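Carbonic anhydrase (Porphyridium purpureum, PDB 1DDZ) probably catalyses the reversible hydration of carbon dioxide to hydrogencarbonate, as a zinc-dependent carbonic anhydrase of the beta class. Local coordinates at residues Leu147-Asn150 with Trp151-His154; Lys273-Ala276 with Glu277-Gln281; Leu430-Leu433 with Ile434-Val438. All coordinates share one frame; numbering follows the deposited sequence.

Contact 1 (Leu147-Asn150 with Trp151-His154)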
ATOM      1  N   LEU A 147       7.459  10.720   6.042  1.00 10.69           N
ATOM      2  CA  LEU A 147       6.834   9.700   5.184  1.00 11.00           C
ATOM      3  C   LEU A 147       7.670   8.423   5.035  1.00  9.30           C
ATOM      4  O   LEU A 147       7.195   7.323   5.320  1.00  8.48           O
ATOM      5  CB  LEU A 147       6.572  10.291   3.792  1.00 10.13           C
ATOM      6  CG  LEU A 147       5.930   9.606   2.555  1.00 17.39           C
ATOM      7  CD1 LEU A 147       6.619   8.333   2.106  1.00  8.38           C
ATOM      8  CD2 LEU A 147       4.490   9.345   2.796  1.00 20.63           C
ATOM      9  N   ILE A 148       8.890   8.572   4.538  1.00  9.35           N
ATOM     10  CA  ILE A 148       9.757   7.433   4.313  1.00 10.67           C
ATOM     11  C   ILE A 148      10.109   6.584   5.545  1.00 14.56           C
ATOM     12  O   ILE A 148      10.457   5.408   5.396  1.00 14.18           O
ATOM     13  CB  ILE A 148      11.035   7.850   3.584  1.00 11.87           C
ATOM     14  CG1 ILE A 148      11.755   6.602   3.065  1.00  7.00           C
ATOM     15  CG2 ILE A 148      11.919   8.682   4.504  1.00 11.25           C
ATOM     16  CD1 ILE A 148      12.864   6.911   2.145  1.00 10.52           C
ATOM     17  N   ASP A 149      10.005   7.145   6.750  1.00 10.81           N
ATOM     18  CA  ASP A 149      10.329   6.360   7.942  1.00  8.89           C
ATOM     19  C   ASP A 149       9.341   5.210   8.119  1.00  9.94           C
ATOM     20  O   ASP A 149       9.681   4.164   8.678  1.00 10.76           O
ATOM     21  CB  ASP A 149      10.334   7.248   9.183  1.00 10.37           C
ATOM     22  CG  ASP A 149      11.718   7.531   9.679  1.00 11.53           C
ATOM     23  OD1 ASP A 149      12.677   6.877   9.212  1.00 15.04           O
ATOM     24  OD2 ASP A 149      11.861   8.407  10.550  1.00 15.05           O
ATOM     25  N   ASN A 150       8.128   5.380   7.581  1.00  9.41           N
ATOM     26  CA  ASN A 150       7.091   4.343   7.661  1.00  7.00           C
ATOM     27  C   ASN A 150       7.467   3.176   6.741  1.00  7.23           C
ATOM     28  O   ASN A 150       7.200   2.014   7.029  1.00  7.78           O
ATOM     29  CB  ASN A 150       5.736   4.933   7.294  1.00  8.68           C
ATOM     30  CG  ASN A 150       5.322   6.072   8.219  1.00 11.34           C
ATOM     31  OD1 ASN A 150       5.044   5.868   9.398  1.00 14.75           O
ATOM     32  ND2 ASN A 150       5.282   7.282   7.682  1.00  7.00           N
ATOM     33  N   TRP A 151       8.145   3.487   5.643  1.00 11.14           N
ATOM     34  CA  TRP A 151       8.609   2.465   4.716  1.00 11.53           C
ATOM     35  C   TRP A 151       9.752   1.740   5.441  1.00 11.03           C
ATOM     36  O   TRP A 151       9.784   0.515   5.521  1.00 12.54           O
ATOM     37  CB  TRP A 151       9.146   3.127   3.434  1.00 10.24           C
ATOM     38  CG  TRP A 151       9.597   2.153   2.379  1.00 11.50           C
ATOM     39  CD1 TRP A 151      10.878   1.769   2.109  1.00  9.29           C
ATOM     40  CD2 TRP A 151       8.759   1.450   1.446  1.00  7.49           C
ATOM     41  NE1 TRP A 151      10.891   0.870   1.067  1.00  9.12           N
ATOM     42  CE2 TRP A 151       9.606   0.659   0.641  1.00  8.94           C
ATOM     43  CE3 TRP A 151       7.374   1.419   1.214  1.00  7.73           C
ATOM     44  CZ2 TRP A 151       9.116  -0.155  -0.387  1.00  8.89           C
ATOM     45  CZ3 TRP A 151       6.888   0.608   0.194  1.00 11.74           C
ATOM     46  CH2 TRP A 151       7.760  -0.167  -0.592  1.00  9.13           C
ATOM     47  N   LEU A 152      10.677   2.525   5.991  1.00 15.10           N
ATOM     48  CA  LEU A 152      11.846   2.011   6.706  1.00 14.35           C
ATOM     49  C   LEU A 152      11.572   1.203   7.973  1.00 13.99           C
ATOM     50  O   LEU A 152      12.477   0.524   8.456  1.00 13.98           O
ATOM     51  CB  LEU A 152      12.838   3.133   6.987  1.00 13.02           C
ATOM     52  CG  LEU A 152      13.333   3.836   5.719  1.00  8.61           C
ATOM     53  CD1 LEU A 152      14.291   4.925   6.085  1.00  7.00           C
ATOM     54  CD2 LEU A 152      13.998   2.837   4.798  1.00  9.50           C
ATOM     55  N   ARG A 153      10.346   1.264   8.503  1.00 12.90           N
ATOM     56  CA  ARG A 153       9.986   0.477   9.677  1.00 11.84           C
ATOM     57  C   ARG A 153      10.119  -1.005   9.360  1.00 13.79           C
ATOM     58  O   ARG A 153      10.331  -1.791  10.254  1.00 13.88           O
ATOM     59  CB  ARG A 153       8.547   0.732  10.129  1.00 14.25           C
ATOM     60  CG  ARG A 153       8.291   2.013  10.885  1.00 22.73           C
ATOM     61  CD  ARG A 153       9.335   2.283  11.952  1.00 29.85           C
ATOM     62  NE  ARG A 153      10.500   2.980  11.389  1.00 35.48           N
ATOM     63  CZ  ARG A 153      11.192   3.926  12.017  1.00 35.14           C
ATOM     64  NH1 ARG A 153      10.843   4.309  13.243  1.00 38.38           N
ATOM     65  NH2 ARG A 153      12.242   4.484  11.420  1.00 37.51           N
ATOM     66  N   HIS A 154      10.001  -1.390   8.086  1.00 10.27           N
ATOM     67  CA  HIS A 154      10.116  -2.790   7.708  1.00  8.35           C
ATOM     68  C   HIS A 154      11.528  -3.295   7.874  1.00  8.73           C
ATOM     69  O   HIS A 154      11.740  -4.438   8.256  1.00 12.37           O
ATOM     70  CB  HIS A 154       9.623  -3.020   6.277  1.00  8.71           C
ATOM     71  CG  HIS A 154       8.151  -2.838   6.124  1.00  7.00           C
ATOM     72  ND1 HIS A 154       7.238  -3.798   6.515  1.00  7.00           N
ATOM     73  CD2 HIS A 154       7.421  -1.798   5.670  1.00  7.00           C
ATOM     74  CE1 HIS A 154       6.016  -3.349   6.313  1.00  7.00           C
ATOM     75  NE2 HIS A 154       6.104  -2.138   5.800  1.00  7.00           N
TER
HETATM   76  O   HOH W   1      13.371   6.917  12.521  1.00 17.91           O
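Ile148 O takes the backbone N of Leu152 at 3.0 Å, an almost straight bond of 169°, while the N of Trp151 makes a weak bond to the same oxygen; with Asn150 N on Leu147 O, this suggests a start wound partly in the tighter 3-10 manner. On one flank Asp149 and Arg153 form an i to i+4 salt bridge, long at 3.3 Å between OD1 and NH2, with the carboxylate and guanidinium planes 46° apart. Bends at chi2 and chi3 fold the arginine back over its own helix, leaving Asp149 CB over one guanidinium face. Water 1 bridges Asp149 OD2 and Arg153 NH2, accepting from NH2 in the guanidinium plane. OD2 also takes the backbone N of Leu145, just ahead of the helix. Away from the ion pair, Ile148 CG1 packs against Leu152 CG at 4.1 Å. Trp151 swings its indole away, and its NE1 bonds to Ile98 O. Asn150 ND2 bonds both to Leu147 O, at 3.0 Å, which helps fix the amide, and to Ser195 of the second subunit; His154 NE2 reaches Ser105 of that subunit. This is a buried helix start in a beta-carbonic anhydrase domain, lying in the interface with the second subunit and near the first zinc site.

Contact 2 (Lys273-Ala276 with Glu277-Gln281)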
ATOM      1  N   LYS A 273      17.150 -22.790   7.479  1.00 15.80           N
ATOM      2  CA  LYS A 273      18.383 -23.333   6.897  1.00 18.19           C
ATOM      3  C   LYS A 273      19.228 -22.261   6.208  1.00 15.03           C
ATOM      4  O   LYS A 273      20.429 -22.210   6.425  1.00 17.12           O
ATOM      5  CB  LYS A 273      18.073 -24.414   5.871  1.00 25.00           C
ATOM      6  CG  LYS A 273      19.306 -25.185   5.434  1.00 31.87           C
ATOM      7  CD  LYS A 273      18.993 -26.134   4.289  1.00 40.10           C
ATOM      8  CE  LYS A 273      19.928 -27.346   4.312  1.00 47.01           C
ATOM      9  NZ  LYS A 273      21.386 -27.027   4.499  1.00 48.15           N
ATOM     10  N   LEU A 274      18.601 -21.430   5.369  1.00 12.44           N
ATOM     11  CA  LEU A 274      19.311 -20.360   4.648  1.00 10.19           C
ATOM     12  C   LEU A 274      19.885 -19.344   5.608  1.00  7.08           C
ATOM     13  O   LEU A 274      21.026 -18.912   5.495  1.00  8.73           O
ATOM     14  CB  LEU A 274      18.372 -19.680   3.650  1.00 10.21           C
ATOM     15  CG  LEU A 274      17.864 -20.572   2.525  1.00  8.37           C
ATOM     16  CD1 LEU A 274      17.035 -19.727   1.571  1.00 12.26           C
ATOM     17  CD2 LEU A 274      19.046 -21.174   1.803  1.00  7.00           C
ATOM     18  N   THR A 275      19.128 -19.043   6.644  1.00 10.74           N
ATOM     19  CA  THR A 275      19.602 -18.099   7.644  1.00 11.34           C
ATOM     20  C   THR A 275      20.865 -18.657   8.305  1.00 12.05           C
ATOM     21  O   THR A 275      21.865 -17.951   8.458  1.00  9.95           O
ATOM     22  CB  THR A 275      18.515 -17.856   8.695  1.00 12.71           C
ATOM     23  OG1 THR A 275      17.334 -17.391   8.040  1.00 15.17           O
ATOM     24  CG2 THR A 275      18.961 -16.805   9.668  1.00 12.83           C
ATOM     25  N   ALA A 276      20.821 -19.939   8.663  1.00 14.25           N
ATOM     26  CA  ALA A 276      21.958 -20.605   9.288  1.00 13.14           C
ATOM     27  C   ALA A 276      23.179 -20.495   8.397  1.00 11.96           C
ATOM     28  O   ALA A 276      24.270 -20.153   8.857  1.00 14.03           O
ATOM     29  CB  ALA A 276      21.632 -22.064   9.547  1.00 11.44           C
ATOM     30  N   GLU A 277      22.980 -20.680   7.100  1.00 16.92           N
ATOM     31  CA  GLU A 277      24.093 -20.612   6.166  1.00 14.13           C
ATOM     32  C   GLU A 277      24.621 -19.201   5.962  1.00 16.81           C
ATOM     33  O   GLU A 277      25.828 -18.987   5.811  1.00 19.21           O
ATOM     34  CB  GLU A 277      23.708 -21.301   4.869  1.00 17.18           C
ATOM     35  CG  GLU A 277      23.468 -22.788   5.115  1.00 19.00           C
ATOM     36  CD  GLU A 277      22.792 -23.523   3.968  1.00 23.34           C
ATOM     37  OE1 GLU A 277      22.664 -24.756   4.072  1.00 25.78           O
ATOM     38  OE2 GLU A 277      22.376 -22.893   2.983  1.00 23.23           O
ATOM     39  N   LEU A 278      23.749 -18.212   6.066  1.00 18.07           N
ATOM     40  CA  LEU A 278      24.217 -16.841   5.903  1.00 18.05           C
ATOM     41  C   LEU A 278      25.025 -16.455   7.135  1.00 21.39           C
ATOM     42  O   LEU A 278      26.197 -16.082   7.049  1.00 21.96           O
ATOM     43  CB  LEU A 278      23.030 -15.891   5.771  1.00 18.07           C
ATOM     44  CG  LEU A 278      23.225 -14.379   5.599  1.00 15.96           C
ATOM     45  CD1 LEU A 278      22.708 -13.626   6.774  1.00 16.25           C
ATOM     46  CD2 LEU A 278      24.645 -14.016   5.329  1.00 15.10           C
ATOM     47  N   VAL A 279      24.381 -16.594   8.289  1.00 21.56           N
ATOM     48  CA  VAL A 279      24.951 -16.214   9.564  1.00 20.73           C
ATOM     49  C   VAL A 279      26.299 -16.789   9.926  1.00 18.99           C
ATOM     50  O   VAL A 279      27.103 -16.111  10.547  1.00 20.78           O
ATOM     51  CB  VAL A 279      23.910 -16.387  10.679  1.00 21.91           C
ATOM     52  CG1 VAL A 279      24.530 -16.220  12.025  1.00 27.38           C
ATOM     53  CG2 VAL A 279      22.828 -15.326  10.506  1.00 19.99           C
ATOM     54  N   GLN A 280      26.580 -18.007   9.496  1.00 20.79           N
ATOM     55  CA  GLN A 280      27.875 -18.603   9.806  1.00 22.26           C
ATOM     56  C   GLN A 280      29.038 -18.005   9.011  1.00 22.10           C
ATOM     57  O   GLN A 280      30.187 -18.395   9.236  1.00 24.42           O
ATOM     58  CB  GLN A 280      27.841 -20.121   9.623  1.00 24.51           C
ATOM     59  CG  GLN A 280      27.703 -20.589   8.185  1.00 32.10           C
ATOM     60  CD  GLN A 280      27.456 -22.090   8.080  1.00 38.07           C
ATOM     61  OE1 GLN A 280      27.692 -22.707   7.038  1.00 43.60           O
ATOM     62  NE2 GLN A 280      26.955 -22.681   9.155  1.00 39.88           N
ATOM     63  N   GLN A 281      28.757 -17.114   8.055  1.00 20.14           N
ATOM     64  CA  GLN A 281      29.823 -16.495   7.258  1.00 17.20           C
ATOM     65  C   GLN A 281      30.095 -15.095   7.761  1.00 16.56           C
ATOM     66  O   GLN A 281      29.236 -14.484   8.397  1.00 19.75           O
ATOM     67  CB  GLN A 281      29.441 -16.424   5.778  1.00 17.96           C
ATOM     68  CG  GLN A 281      28.909 -17.712   5.194  1.00 14.94           C
ATOM     69  CD  GLN A 281      28.683 -17.580   3.709  1.00 19.89           C
ATOM     70  OE1 GLN A 281      29.627 -17.324   2.959  1.00 17.74           O
ATOM     71  NE2 GLN A 281      27.431 -17.708   3.273  1.00 15.60           N
TER
HETATM   72  O   HOH W   2      25.230 -21.168  11.522  1.00 41.21           O
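Lys273 lays its aliphatic chain across the carboxylate end of Glu277, one turn further on, with CG 3.6 Å from OE1 before the ammonium group closes on the same oxygen. The chain is extended as far as CE and turns only at chi4 (-47°), which brings NZ to 2.6 Å from Glu277 OE1, a hydrogen-bonded salt bridge approached nearly along the C-O axis. Glu277 meets it with an extended chain of its own, and its other oxygen, OE2, lies beside Leu274 CD2. Behind these side chains the backbone keeps the alpha-helical i to i+4 pattern, from Glu277 N on Lys273 O to the straight bond of Val279 N on Thr275 O (169°). One residue on, Gln280 N bonds to Ala276 O at 3.2 Å, and water 2 donates to that carbonyl while accepting from Gln280 NE2. Gln281 then curls back, its NE2 bonding to Glu277 O at 3.3 Å from above the carbonyl plane. Thr275 CG2 and Val279 CG2 approach each other on the side where both residues touch Tyr165 of helix 163-166. The buried Leu278 packs on Arg178, Glu181 and Leu182 of helix 172-193, so helix 266-279 lies against that long helix, while Lys273 and Ala276 are exposed.

Contact 3 (Leu430-Leu433 with Ile434-Val438)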
ATOM      1  N   LEU A 430      -2.403   2.646 -28.799  1.00 16.18           N
ATOM      2  CA  LEU A 430      -1.731   2.220 -27.581  1.00 13.08           C
ATOM      3  C   LEU A 430      -0.623   3.223 -27.271  1.00 13.27           C
ATOM      4  O   LEU A 430      -0.430   3.651 -26.140  1.00 17.77           O
ATOM      5  CB  LEU A 430      -1.048   0.872 -27.777  1.00 12.26           C
ATOM      6  CG  LEU A 430      -0.732  -0.078 -26.595  1.00 18.79           C
ATOM      7  CD1 LEU A 430       0.521  -0.876 -26.890  1.00 14.93           C
ATOM      8  CD2 LEU A 430      -0.588   0.635 -25.258  1.00 17.09           C
ATOM      9  N   ASN A 431       0.157   3.541 -28.294  1.00 10.58           N
ATOM     10  CA  ASN A 431       1.247   4.478 -28.150  1.00  9.53           C
ATOM     11  C   ASN A 431       0.811   5.853 -27.708  1.00 11.79           C
ATOM     12  O   ASN A 431       1.590   6.560 -27.083  1.00 14.09           O
ATOM     13  CB  ASN A 431       2.026   4.577 -29.441  1.00  7.87           C
ATOM     14  CG  ASN A 431       2.891   3.371 -29.668  1.00 11.59           C
ATOM     15  OD1 ASN A 431       3.620   3.318 -30.627  1.00 19.62           O
ATOM     16  ND2 ASN A 431       2.841   2.409 -28.763  1.00  9.79           N
ATOM     17  N   ARG A 432      -0.412   6.258 -28.041  1.00 10.47           N
ATOM     18  CA  ARG A 432      -0.902   7.573 -27.621  1.00 11.12           C
ATOM     19  C   ARG A 432      -1.274   7.495 -26.146  1.00  9.91           C
ATOM     20  O   ARG A 432      -0.978   8.414 -25.371  1.00 10.03           O
ATOM     21  CB  ARG A 432      -2.119   8.018 -28.442  1.00  9.91           C
ATOM     22  CG  ARG A 432      -2.658   9.399 -28.045  1.00  7.00           C
ATOM     23  CD  ARG A 432      -1.602  10.485 -28.233  1.00 10.25           C
ATOM     24  NE  ARG A 432      -1.994  11.421 -29.283  1.00 15.21           N
ATOM     25  CZ  ARG A 432      -1.174  12.246 -29.923  1.00  9.94           C
ATOM     26  NH1 ARG A 432       0.121  12.264 -29.654  1.00  7.00           N
ATOM     27  NH2 ARG A 432      -1.675  13.117 -30.778  1.00 11.71           N
ATOM     28  N   LEU A 433      -1.929   6.403 -25.773  1.00  9.87           N
ATOM     29  CA  LEU A 433      -2.336   6.169 -24.383  1.00 13.01           C
ATOM     30  C   LEU A 433      -1.090   6.191 -23.492  1.00 13.01           C
ATOM     31  O   LEU A 433      -1.105   6.724 -22.388  1.00 15.85           O
ATOM     32  CB  LEU A 433      -2.999   4.798 -24.260  1.00 13.02           C
ATOM     33  CG  LEU A 433      -4.070   4.474 -23.205  1.00 15.91           C
ATOM     34  CD1 LEU A 433      -3.831   3.067 -22.741  1.00  8.69           C
ATOM     35  CD2 LEU A 433      -4.077   5.432 -22.040  1.00 11.61           C
ATOM     36  N   ILE A 434      -0.021   5.593 -23.993  1.00 11.00           N
ATOM     37  CA  ILE A 434       1.259   5.514 -23.299  1.00 11.57           C
ATOM     38  C   ILE A 434       1.807   6.922 -23.071  1.00 11.39           C
ATOM     39  O   ILE A 434       2.368   7.222 -22.024  1.00 14.10           O
ATOM     40  CB  ILE A 434       2.254   4.639 -24.146  1.00  7.26           C
ATOM     41  CG1 ILE A 434       1.866   3.169 -24.046  1.00  7.00           C
ATOM     42  CG2 ILE A 434       3.695   4.854 -23.748  1.00  7.00           C
ATOM     43  CD1 ILE A 434       2.802   2.293 -24.807  1.00  7.00           C
ATOM     44  N   GLU A 435       1.609   7.801 -24.050  1.00 11.28           N
ATOM     45  CA  GLU A 435       2.088   9.175 -23.966  1.00  9.60           C
ATOM     46  C   GLU A 435       1.301   9.974 -22.937  1.00  8.52           C
ATOM     47  O   GLU A 435       1.867  10.745 -22.152  1.00  9.66           O
ATOM     48  CB  GLU A 435       1.962   9.857 -25.333  1.00 11.44           C
ATOM     49  CG  GLU A 435       2.907   9.326 -26.381  1.00  9.44           C
ATOM     50  CD  GLU A 435       2.581   9.824 -27.794  1.00  7.79           C
ATOM     51  OE1 GLU A 435       1.406  10.092 -28.071  1.00  9.81           O
ATOM     52  OE2 GLU A 435       3.509   9.955 -28.617  1.00  9.05           O
ATOM     53  N   ILE A 436      -0.011   9.861 -23.016  1.00  7.00           N
ATOM     54  CA  ILE A 436      -0.895  10.558 -22.101  1.00  9.98           C
ATOM     55  C   ILE A 436      -0.708  10.009 -20.669  1.00 12.22           C
ATOM     56  O   ILE A 436      -0.834  10.755 -19.685  1.00 12.55           O
ATOM     57  CB  ILE A 436      -2.335  10.420 -22.576  1.00  8.70           C
ATOM     58  CG1 ILE A 436      -2.474  11.094 -23.949  1.00 12.50           C
ATOM     59  CG2 ILE A 436      -3.291  11.022 -21.576  1.00 10.86           C
ATOM     60  CD1 ILE A 436      -3.873  10.889 -24.580  1.00 10.66           C
ATOM     61  N   ASN A 437      -0.369   8.722 -20.556  1.00 11.05           N
ATOM     62  CA  ASN A 437      -0.121   8.120 -19.246  1.00 12.72           C
ATOM     63  C   ASN A 437       1.090   8.798 -18.595  1.00 12.64           C
ATOM     64  O   ASN A 437       1.033   9.192 -17.438  1.00 18.07           O
ATOM     65  CB  ASN A 437       0.085   6.614 -19.360  1.00 12.63           C
ATOM     66  CG  ASN A 437       0.367   5.958 -18.015  1.00 13.95           C
ATOM     67  OD1 ASN A 437       1.441   5.418 -17.809  1.00 13.07           O
ATOM     68  ND2 ASN A 437      -0.592   6.016 -17.103  1.00 10.60           N
ATOM     69  N   VAL A 438       2.140   9.034 -19.374  1.00 17.59           N
ATOM     70  CA  VAL A 438       3.348   9.724 -18.887  1.00 13.19           C
ATOM     71  C   VAL A 438       2.984  11.143 -18.418  1.00 14.97           C
ATOM     72  O   VAL A 438       3.437  11.597 -17.362  1.00 13.47           O
ATOM     73  CB  VAL A 438       4.438   9.833 -20.016  1.00  9.05           C
ATOM     74  CG1 VAL A 438       5.575  10.723 -19.595  1.00  7.00           C
ATOM     75  CG2 VAL A 438       4.979   8.481 -20.353  1.00 12.68           C
TER
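Arg432 NH1 donates to Glu435 OE1 at 3.0 Å with an N-H...O angle of 162°, closing an i to i+3 salt bridge. The oxygen sits at the edge of the guanidinium, near its plane, and is met on its syn side, 27° out of the carboxylate plane; the two planes are 34° apart. Starting with CG anti to the backbone N, the arginine bends at chi2 and chi3, which carries its CD past OE1 and turns NH1 onto it. Both groups have further partners: Glu419 takes Arg432 NE in a second salt bridge and Gln27 O takes NH2, while Glu435 OE2 accepts from Gly30 N and is hydrogen-bonded to the Tyr385 hydroxyl. These partners probably hold the buried ion pair in place, and they link this helix to Gln27 and Gly30 near the start of the chain.

Beneath it run the backbone bonds of the alpha helix, among them Ile436 N to Arg432 O at 2.9 Å. Glu435 N divides between Asn431 O at 3.3 Å and a weak bond to Arg432 O. On the ion-pair side Ile436 CD1 lies against the aliphatic Arg432 CG at 4.0 Å. On another face Leu430 CD2 packs against Ile434 CG1 at 3.7 Å, the two side chains crossing at a slant.

Outward from here, Leu430 and Ile434 meet Cys390 of helix 388-392, and Ile434 also touches the zinc ligand Cys387. Leu433 and Ile436 pack on Val412 of helix 407-414, and Leu24 of helix 12-25 lies against Arg432, Glu435 and Ile436, so helix 426-447 is wedged among three neighbouring helices.

In the fold
Contacts 1 and 3 belong to the two carbonic anhydrase regions of one chain, each with its own zinc site, and their centres are about 32 Å apart. In contact 3 the Ile434 side chain comes within about 7 Å of a zinc ion and about 4 Å from the side chain of the ligand Cys387. In contact 1 the Leu152 side chain is about 9 Å from the other zinc ion, bound by Cys74, Asp76, His130 and Cys133. Its helix also touches helix 361-373 of the second region. Contact 2, away from both metal sites, lies about 27 Å from contact 1 and 47 Å from contact 3, centre to centre, on the opposite side of the chain's centre from contact 3.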